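Local coordinates for hypothetical protein PH1897 (Pyrococcus horikoshii, PDB 1VDW) that probably hydrolyses fructose 1,6-bisphosphate to fructose 6-phosphate and phosphate, using magnesium, as a homodimer of the inositol monophosphatase superfamily, at residues R123-I128 with S133-E138. Sequence-based numbering, arbitrary orientation.
Sequences RLYEGI and SYLNGE
Leu135 lays one methyl over the ring of Tyr125; the two residues form a non-hydrogen-bonded pair of the antiparallel strands. Leu135 CB starts on the same side of the sheet as the tyrosine. With CG anti to the backbone N (chi1 171°), the branch leans toward strand 123-128. CD1 sits 3.8 Å from the Tyr125 ring centroid, almost on the ring normal, a CH-pi contact. The same CD1 also meets Arg123 CB at 3.6 Å, on a flank roughly at right angles to the ring contact. The phenol OH of Tyr125 is hydrogen-bonded to Glu118 and Arg184. With an alanine here, the Leu135 methyl would probably lose the ring it rests on, and Glu118 and Arg184 the hydroxyl they share. Asn136 OD1 takes the Leu124 N-H at 2.8 Å, and Asn136 N returns a bond to Leu124 O. Glu126 and Tyr134 form the hydrogen-bonded pair, with two backbone bonds. A water bridges Leu124 O, Glu126 OE2 and Gly137 N; Glu126 OE2 also salt-bridges Arg7, and OE1 is hydrogen-bonded to Tyr113 OH. Strands 123-128 and 132-135 form a beta hairpin in the large mixed sheet, and a type I' turn leads into strand 138-140.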
loop_
_atom_site.group_PDB
_atom_site.type_symbol
_atom_site.label_atom_id
_atom_site.label_comp_id
_atom_site.label_asym_id
_atom_site.label_seq_id
_atom_site.Cartn_x
_atom_site.Cartn_y
_atom_site.Cartn_z
ATOM N N ARG A 123 12.418 7.692 -4.777
ATOM C CA ARG A 123 12.330 7.324 -6.182
ATOM C C ARG A 123 11.790 8.402 -7.093
ATOM O O ARG A 123 10.737 8.987 -6.823
ATOM C CB ARG A 123 11.435 6.104 -6.359
ATOM C CG ARG A 123 11.998 4.812 -5.878
ATOM C CD ARG A 123 10.905 3.777 -6.028
ATOM N NE ARG A 123 11.262 2.495 -5.453
ATOM C CZ ARG A 123 10.387 1.538 -5.161
ATOM N NH1 ARG A 123 9.080 1.710 -5.387
ATOM N NH2 ARG A 123 10.823 0.402 -4.636
ATOM N N LEU A 124 12.496 8.650 -8.186
ATOM C CA LEU A 124 12.032 9.620 -9.163
ATOM C C LEU A 124 11.740 8.890 -10.464
ATOM O O LEU A 124 12.657 8.379 -11.112
ATOM C CB LEU A 124 13.073 10.717 -9.422
ATOM C CG LEU A 124 12.651 11.739 -10.492
ATOM C CD1 LEU A 124 11.403 12.475 -10.037
ATOM C CD2 LEU A 124 13.780 12.732 -10.754
ATOM N N TYR A 125 10.458 8.807 -10.820
ATOM C CA TYR A 125 10.039 8.178 -12.068
ATOM C C TYR A 125 9.908 9.299 -13.087
ATOM O O TYR A 125 9.332 10.349 -12.789
ATOM C CB TYR A 125 8.665 7.517 -11.932
ATOM C CG TYR A 125 8.569 6.393 -10.933
ATOM C CD1 TYR A 125 8.600 5.065 -11.349
ATOM C CD2 TYR A 125 8.399 6.659 -9.573
ATOM C CE1 TYR A 125 8.455 4.022 -10.429
ATOM C CE2 TYR A 125 8.254 5.631 -8.651
ATOM C CZ TYR A 125 8.282 4.321 -9.086
ATOM O OH TYR A 125 8.121 3.303 -8.169
ATOM N N GLU A 126 10.436 9.071 -14.284
ATOM C CA GLU A 126 10.354 10.066 -15.339
ATOM C C GLU A 126 9.879 9.436 -16.634
ATOM O O GLU A 126 10.220 8.298 -16.954
ATOM C CB GLU A 126 11.715 10.726 -15.570
ATOM C CG GLU A 126 12.240 11.498 -14.379
ATOM C CD GLU A 126 13.615 12.074 -14.641
ATOM O OE1 GLU A 126 13.713 13.281 -14.953
ATOM O OE2 GLU A 126 14.592 11.307 -14.548
ATOM N N GLY A 127 9.080 10.192 -17.373
ATOM C CA GLY A 127 8.576 9.726 -18.646
ATOM C C GLY A 127 8.925 10.766 -19.687
ATOM O O GLY A 127 8.599 11.943 -19.534
ATOM N N ILE A 128 9.616 10.330 -20.733
ATOM C CA ILE A 128 10.015 11.225 -21.808
ATOM C C ILE A 128 9.532 10.613 -23.112
ATOM O O ILE A 128 10.182 9.730 -23.671
ATOM C CB ILE A 128 11.547 11.387 -21.860
ATOM C CG1 ILE A 128 12.067 11.829 -20.489
ATOM C CG2 ILE A 128 11.921 12.404 -22.935
ATOM C CD1 ILE A 128 13.585 11.854 -20.373
ATOM N N SER A 133 10.983 5.721 -20.398
ATOM C CA SER A 133 10.618 6.007 -19.015
ATOM C C SER A 133 11.747 5.491 -18.150
ATOM O O SER A 133 12.409 4.509 -18.499
ATOM C CB SER A 133 9.296 5.346 -18.646
ATOM O OG SER A 133 8.233 6.063 -19.249
ATOM N N TYR A 134 11.959 6.154 -17.019
ATOM C CA TYR A 134 13.063 5.822 -16.135
ATOM C C TYR A 134 12.707 5.911 -14.660
ATOM O O TYR A 134 11.749 6.585 -14.276
ATOM C CB TYR A 134 14.217 6.806 -16.394
ATOM C CG TYR A 134 14.650 6.887 -17.837
ATOM C CD1 TYR A 134 15.728 6.136 -18.299
ATOM C CD2 TYR A 134 13.951 7.676 -18.753
ATOM C CE1 TYR A 134 16.098 6.161 -19.638
ATOM C CE2 TYR A 134 14.313 7.708 -20.096
ATOM C CZ TYR A 134 15.386 6.946 -20.531
ATOM O OH TYR A 134 15.735 6.957 -21.864
ATOM N N LEU A 135 13.491 5.210 -13.849
ATOM C CA LEU A 135 13.375 5.246 -12.396
ATOM C C LEU A 135 14.798 5.544 -11.927
ATOM O O LEU A 135 15.709 4.734 -12.129
ATOM C CB LEU A 135 12.909 3.909 -11.815
ATOM C CG LEU A 135 12.989 3.849 -10.282
ATOM C CD1 LEU A 135 12.203 4.990 -9.652
ATOM C CD2 LEU A 135 12.460 2.513 -9.802
ATOM N N ASN A 136 14.988 6.709 -11.322
ATOM C CA ASN A 136 16.303 7.130 -10.856
ATOM C C ASN A 136 17.346 7.034 -11.966
ATOM O O ASN A 136 18.505 6.675 -11.733
ATOM C CB ASN A 136 16.723 6.330 -9.619
ATOM C CG ASN A 136 15.873 6.668 -8.411
ATOM O OD1 ASN A 136 15.133 7.651 -8.429
ATOM N ND2 ASN A 136 15.978 5.869 -7.356
ATOM N N GLY A 137 16.921 7.360 -13.181
ATOM C CA GLY A 137 17.827 7.349 -14.315
ATOM C C GLY A 137 17.999 6.033 -15.048
ATOM O O GLY A 137 18.642 5.996 -16.097
ATOM N N GLU A 138 17.445 4.955 -14.507
ATOM C CA GLU A 138 17.554 3.642 -15.136
ATOM C C GLU A 138 16.286 3.380 -15.942
ATOM O O GLU A 138 15.180 3.597 -15.452
ATOM C CB GLU A 138 17.713 2.552 -14.076
ATOM C CG GLU A 138 18.787 2.809 -13.018
ATOM C CD GLU A 138 20.182 2.954 -13.596
ATOM O OE1 GLU A 138 20.506 2.231 -14.560
ATOM O OE2 GLU A 138 20.963 3.779 -13.071
HETATM O O HOH W 1 14.442 8.730 -13.495
#